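Local coordinates for protein DNA ligase (Archaeoglobus fulgidus, PDB 3GDE) that probably seals nicks in double-stranded DNA during replication, recombination and repair, using ATP and passing through a lysine-AMP intermediate, at residues A[222-228]-A[257-263]; A[270-274]-A[533-538]. One frame throughout, in Å; residues are numbered along the deposited sequence.

Contact 1. Residues A[222-228]-A[257-263]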
# COMPACT_ATOMS: atom_id res chain seq x y z
N ILE A 222 -19.80 6.35 -3.28
CA ILE A 222 -19.83 4.89 -3.25
C ILE A 222 -18.98 4.29 -4.37
O ILE A 222 -19.03 4.74 -5.53
CB ILE A 222 -21.27 4.32 -3.28
CG1 ILE A 222 -22.07 4.81 -2.07
CG2 ILE A 222 -21.24 2.78 -3.25
CD1 ILE A 222 -23.50 4.28 -2.00
N HIS A 223 -18.19 3.28 -3.99
CA HIS A 223 -17.27 2.56 -4.86
C HIS A 223 -15.91 3.26 -5.01
O HIS A 223 -14.99 2.72 -5.64
CB HIS A 223 -17.92 2.16 -6.21
CG HIS A 223 -19.17 1.35 -6.06
ND1 HIS A 223 -20.41 1.81 -6.45
CD2 HIS A 223 -19.38 0.13 -5.52
CE1 HIS A 223 -21.33 0.90 -6.17
NE2 HIS A 223 -20.73 -0.14 -5.61
N ILE A 224 -15.77 4.43 -4.40
CA ILE A 224 -14.44 5.03 -4.23
C ILE A 224 -14.00 4.89 -2.77
O ILE A 224 -14.63 5.45 -1.87
CB ILE A 224 -14.37 6.49 -4.76
CG1 ILE A 224 -14.48 6.48 -6.29
CG2 ILE A 224 -13.06 7.17 -4.32
CD1 ILE A 224 -14.75 7.82 -6.91
N PRO A 225 -12.92 4.12 -2.55
CA PRO A 225 -12.52 3.75 -1.20
C PRO A 225 -12.04 4.93 -0.40
O PRO A 225 -11.41 5.85 -0.94
CB PRO A 225 -11.36 2.77 -1.43
CG PRO A 225 -10.81 3.17 -2.75
CD PRO A 225 -12.00 3.57 -3.56
N VAL A 226 -12.36 4.91 0.88
CA VAL A 226 -11.85 5.89 1.82
C VAL A 226 -10.86 5.24 2.77
O VAL A 226 -11.01 4.07 3.17
CB VAL A 226 -12.99 6.76 2.47
CG1 VAL A 226 -14.39 6.37 1.96
CG2 VAL A 226 -12.90 6.81 4.01
N ARG A 227 -9.80 5.98 3.09
CA ARG A 227 -8.75 5.48 3.96
C ARG A 227 -9.36 5.18 5.32
O ARG A 227 -10.04 6.03 5.91
CB ARG A 227 -7.64 6.51 4.10
CG ARG A 227 -6.29 5.90 4.20
CD ARG A 227 -5.84 5.34 2.87
NE ARG A 227 -4.93 6.24 2.17
CZ ARG A 227 -3.63 6.34 2.43
NH1 ARG A 227 -3.08 5.61 3.40
NH2 ARG A 227 -2.88 7.18 1.75
N MET A 228 -9.15 3.97 5.81
CA MET A 228 -9.77 3.55 7.06
C MET A 228 -9.22 4.31 8.27
O MET A 228 -8.04 4.67 8.31
CB MET A 228 -9.60 2.04 7.26
CG MET A 228 -10.30 1.22 6.20
SD MET A 228 -9.57 -0.41 6.17
CE MET A 228 -10.64 -1.25 5.00
N ARG A 257 -9.60 -6.68 7.84
CA ARG A 257 -10.44 -5.52 7.70
C ARG A 257 -10.83 -5.26 6.23
O ARG A 257 -10.02 -5.42 5.31
CB ARG A 257 -9.77 -4.30 8.31
CG ARG A 257 -10.76 -3.22 8.63
CD ARG A 257 -10.19 -2.21 9.58
NE ARG A 257 -11.01 -1.02 9.62
CZ ARG A 257 -10.65 0.11 10.23
NH1 ARG A 257 -9.47 0.19 10.85
NH2 ARG A 257 -11.46 1.16 10.20
N VAL A 258 -12.09 -4.91 6.03
CA VAL A 258 -12.60 -4.57 4.71
C VAL A 258 -13.53 -3.38 4.77
O VAL A 258 -14.02 -2.98 5.85
CB VAL A 258 -13.35 -5.76 4.01
CG1 VAL A 258 -12.43 -6.93 3.78
CG2 VAL A 258 -14.62 -6.15 4.79
N GLN A 259 -13.77 -2.81 3.60
CA GLN A 259 -14.72 -1.73 3.45
C GLN A 259 -15.68 -2.09 2.30
O GLN A 259 -15.26 -2.40 1.19
CB GLN A 259 -13.97 -0.43 3.18
CG GLN A 259 -14.82 0.80 3.20
CD GLN A 259 -14.01 2.03 2.92
OE1 GLN A 259 -13.90 2.46 1.78
NE2 GLN A 259 -13.39 2.58 3.96
N VAL A 260 -16.97 -2.07 2.60
CA VAL A 260 -18.00 -2.57 1.69
C VAL A 260 -18.86 -1.41 1.17
O VAL A 260 -19.39 -0.63 1.96
CB VAL A 260 -18.87 -3.65 2.39
CG1 VAL A 260 -20.12 -3.98 1.56
CG2 VAL A 260 -18.04 -4.91 2.64
N HIS A 261 -18.96 -1.32 -0.15
CA HIS A 261 -19.70 -0.25 -0.82
C HIS A 261 -20.90 -0.83 -1.59
O HIS A 261 -20.73 -1.75 -2.40
CB HIS A 261 -18.78 0.49 -1.80
CG HIS A 261 -17.64 1.20 -1.15
ND1 HIS A 261 -17.56 2.58 -1.10
CD2 HIS A 261 -16.52 0.73 -0.54
CE1 HIS A 261 -16.44 2.93 -0.49
NE2 HIS A 261 -15.80 1.83 -0.14
N TRP A 262 -22.08 -0.26 -1.37
CA TRP A 262 -23.34 -0.81 -1.91
C TRP A 262 -24.56 0.04 -1.51
O TRP A 262 -24.70 0.36 -0.34
CB TRP A 262 -23.51 -2.23 -1.34
CG TRP A 262 -24.92 -2.77 -1.26
CD1 TRP A 262 -25.76 -2.70 -0.19
CD2 TRP A 262 -25.63 -3.46 -2.29
NE1 TRP A 262 -26.96 -3.32 -0.48
CE2 TRP A 262 -26.91 -3.79 -1.76
CE3 TRP A 262 -25.32 -3.85 -3.59
CZ2 TRP A 262 -27.87 -4.48 -2.51
CZ3 TRP A 262 -26.28 -4.54 -4.33
CH2 TRP A 262 -27.54 -4.85 -3.79
N ASP A 263 -25.46 0.47 -2.40
CA ASP A 263 -25.34 0.81 -3.82
C ASP A 263 -26.71 1.24 -4.38
O ASP A 263 -26.94 2.44 -4.47
CB ASP A 263 -24.69 -0.24 -4.70
CG ASP A 263 -24.61 0.21 -6.15
OD1 ASP A 263 -24.59 1.44 -6.39
OD2 ASP A 263 -24.58 -0.65 -7.03
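Met228 lays its CB over one face of the Arg257 guanidinium, 3.6 Å from Arg257 NH2 and offset toward the rim of the group. Its extended chain then runs back along the arginine. The sulfur passes the arginine's aliphatic end, and Met228 CE reaches the strand backbone at Val258 C (3.6 Å). Arg257 is a predicted ATP-binding residue, and its NH2 makes a salt bridge to Asp299. The methionine therefore covers a face of a group whose rim is already held.

The polar centre is Gln259. Its side chain is fully stretched, with CG trans to the backbone N (chi1 -172°), which carries the amide out to the backbone of Val226. There it pairs with both polar backbone atoms of that residue. Val226 N donates to Gln259 OE1 at 3.0 Å, nearly straight (167°), in the carbonyl plane and on a lone pair. Gln259 NE2 returns a bond to Val226 O at 2.9 Å, more bent and tilted from the amide plane. Gln259 OE1 also accepts from His261 NE2 at 2.8 Å. This fixes the turn of the amide and steadies the imidazole, with His261 CE1 3.4 Å from Ile224 O.

Farther along, Ile222 CG2 sits over the centre of the His223 ring and packs on His261 CB. The edge of the His223 ring meets the Asp263 carboxylate, with His223 CE1 3.3 Å from Asp263 OD1 and the planes almost perpendicular. Both bond more firmly to the Arg266 backbone: His223 NE2 to its O, Asp263 OD2 to its N.

The loop 222-228 follows helix 200-216 and leads to strand 230-233. It runs counter to strand 256-262, over its side chains; that strand lies between strands 268-271 and 296-306 of the adenylation domain.

Contact 2. Residues A[270-274]-A[533-538]. With PO4 (phosphate ion), chain B; PO4 (phosphate ion), chain D.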
# COMPACT_ATOMS: atom_id res chain seq x y z
N TYR A 270 -13.17 -3.48 -0.56
CA TYR A 270 -11.77 -3.12 -0.47
C TYR A 270 -11.14 -3.68 0.80
O TYR A 270 -11.77 -3.71 1.86
CB TYR A 270 -11.60 -1.60 -0.52
CG TYR A 270 -12.07 -1.01 -1.82
CD1 TYR A 270 -11.24 -1.03 -2.94
CD2 TYR A 270 -13.33 -0.44 -1.93
CE1 TYR A 270 -11.68 -0.50 -4.16
CE2 TYR A 270 -13.78 0.09 -3.14
CZ TYR A 270 -12.94 0.06 -4.25
OH TYR A 270 -13.36 0.59 -5.44
N SER A 271 -9.89 -4.12 0.69
CA SER A 271 -9.15 -4.63 1.83
C SER A 271 -8.54 -3.48 2.66
O SER A 271 -8.78 -2.30 2.38
CB SER A 271 -8.07 -5.59 1.35
OG SER A 271 -7.09 -4.90 0.59
N ARG A 272 -7.77 -3.84 3.69
CA ARG A 272 -7.11 -2.88 4.58
C ARG A 272 -6.21 -1.92 3.81
O ARG A 272 -6.17 -0.74 4.12
CB ARG A 272 -6.34 -3.65 5.69
CG ARG A 272 -5.19 -2.97 6.44
CD ARG A 272 -5.59 -1.85 7.40
NE ARG A 272 -5.18 -0.60 6.79
CZ ARG A 272 -4.16 0.17 7.16
NH1 ARG A 272 -3.41 -0.11 8.22
NH2 ARG A 272 -3.92 1.26 6.46
N ARG A 273 -5.53 -2.44 2.79
CA ARG A 273 -4.64 -1.63 1.94
C ARG A 273 -5.36 -1.16 0.68
O ARG A 273 -4.74 -0.66 -0.27
CB ARG A 273 -3.34 -2.38 1.56
CG ARG A 273 -2.82 -3.47 2.52
CD ARG A 273 -2.71 -3.10 4.01
NE ARG A 273 -1.85 -1.96 4.33
CZ ARG A 273 -1.31 -1.74 5.54
NH1 ARG A 273 -1.51 -2.58 6.54
NH2 ARG A 273 -0.56 -0.66 5.75
N LEU A 274 -6.68 -1.32 0.70
CA LEU A 274 -7.58 -0.89 -0.35
C LEU A 274 -7.32 -1.57 -1.71
O LEU A 274 -7.40 -0.92 -2.74
CB LEU A 274 -7.63 0.64 -0.48
CG LEU A 274 -7.97 1.46 0.77
CD1 LEU A 274 -7.90 2.93 0.45
CD2 LEU A 274 -9.34 1.10 1.33
N ASP A 533 -0.20 -9.36 -0.10
CA ASP A 533 -1.27 -8.36 0.01
C ASP A 533 -0.73 -6.94 0.27
O ASP A 533 -1.51 -5.98 0.35
CB ASP A 533 -2.28 -8.77 1.10
CG ASP A 533 -1.63 -8.94 2.48
OD1 ASP A 533 -0.63 -9.69 2.58
OD2 ASP A 533 -2.13 -8.33 3.46
N LYS A 534 0.59 -6.81 0.39
CA LYS A 534 1.23 -5.55 0.78
C LYS A 534 2.34 -5.12 -0.19
O LYS A 534 3.32 -5.85 -0.38
CB LYS A 534 1.78 -5.63 2.21
CG LYS A 534 0.74 -5.88 3.27
CD LYS A 534 1.30 -5.61 4.64
CE LYS A 534 0.22 -5.68 5.70
NZ LYS A 534 0.79 -5.53 7.08
N ASP A 535 2.17 -3.94 -0.78
CA ASP A 535 3.22 -3.28 -1.56
C ASP A 535 4.20 -2.57 -0.62
O ASP A 535 3.89 -2.40 0.56
CB ASP A 535 2.61 -2.23 -2.51
CG ASP A 535 1.91 -2.85 -3.70
OD1 ASP A 535 2.30 -3.96 -4.14
OD2 ASP A 535 0.98 -2.20 -4.22
N VAL A 536 5.35 -2.13 -1.13
CA VAL A 536 6.36 -1.47 -0.28
C VAL A 536 5.83 -0.20 0.38
O VAL A 536 6.26 0.15 1.47
CB VAL A 536 7.75 -1.20 -0.97
CG1 VAL A 536 7.93 -2.04 -2.20
CG2 VAL A 536 7.97 0.29 -1.28
N ASP A 537 4.89 0.49 -0.26
CA ASP A 537 4.33 1.67 0.39
C ASP A 537 3.21 1.35 1.39
O ASP A 537 2.62 2.26 1.97
CB ASP A 537 3.98 2.79 -0.60
CG ASP A 537 2.83 2.44 -1.51
OD1 ASP A 537 1.75 2.08 -0.98
OD2 ASP A 537 3.01 2.56 -2.75
N GLU A 538 2.95 0.06 1.62
CA GLU A 538 2.08 -0.35 2.73
C GLU A 538 2.86 -1.00 3.89
O GLU A 538 2.26 -1.54 4.82
CB GLU A 538 0.92 -1.23 2.27
CG GLU A 538 -0.16 -0.50 1.46
CD GLU A 538 -0.78 0.71 2.19
OE1 GLU A 538 -1.24 1.63 1.49
OE2 GLU A 538 -0.82 0.75 3.45
P PO4 B . -3.38 -1.65 11.45
O1 PO4 B . -4.55 -2.07 10.59
O2 PO4 B . -3.94 -0.91 12.64
O3 PO4 B . -2.62 -2.86 11.95
O4 PO4 B . -2.47 -0.76 10.66
P PO4 D . -1.92 -6.85 9.40
O1 PO4 D . -2.83 -7.39 8.32
O2 PO4 D . -2.68 -6.79 10.70
O3 PO4 D . -0.74 -7.78 9.57
O4 PO4 D . -1.45 -5.47 9.01
O HOH W 1 -4.41 1.70 2.79
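Arg273 meets Glu538 across the interface between the adenylation domain and the OB-fold domain. It sits in a type I beta turn, Ser271 to Leu274, at the end of strand 268-271. Glu538 follows the OB-fold strand 526-530. Arg273 CB packs on Glu538 CG (3.7 Å). Arg273 CG then lies 3.6 Å from the carbonyl oxygen Asp533 O. Two bends, chi2 -50° and chi3 -58°, curl the chain so that the guanidinium lies face over face with that of Arg272. Farther out, Arg273 NE and NH2 both grip one oxygen, Glu538 OE2, as a side-on salt bridge. The NE bond, 3.0 Å to Glu538 OE2, comes from above the carboxylate plane. Arg273 NH2 uses the anti lone pair of Glu538 OE2, at 2.7 Å. The last nitrogen, Arg273 NH1, touches Lys534 CE (3.6 Å).

A methionine in place of Arg273 offers no N-H, and would probably leave Glu538 OE2 without its mate and the turn without its charged tie to the OB-fold domain.

Basic groups gather round two phosphate ions, probably from the crystallisation liquor. Predicted ATP-binding Arg414 and Lys420 also bond phosphate. Lys534 NZ has a salt bridge to Asp429 and donates to O4 of the chain D phosphate at 3.0 Å. Arg272, also predicted to bind ATP, gives a weak NH1 bond to O1 of the chain B phosphate at 3.3 Å; O4 of that ion lies near the guanidinium plane, 2.7 Å from Arg272 NH1.

Overall arrangement
Contact 1 is the more buried of the two and ties the loop 222-228 to a strand of the adenylation domain. Contact 2 is a smaller surface contact between that domain and the OB-fold domain, in keeping with the closed conformation of this ligase. The centres of contact 1 and contact 2 are about 14 Å apart. Neighbouring strands 256-262 and 268-271 join them: Gln259 N bonds to Tyr270 O, and Tyr270 OH reaches His223 O. Contact 1 combines amide and imidazole bonds with packed aliphatic groups. Contact 2 relies on charge, with arginines, a lysine, a glutamate and bound phosphate. Each holds one predicted ATP-binding arginine, and the side chains of Arg257 and Arg272 come within about 4 Å.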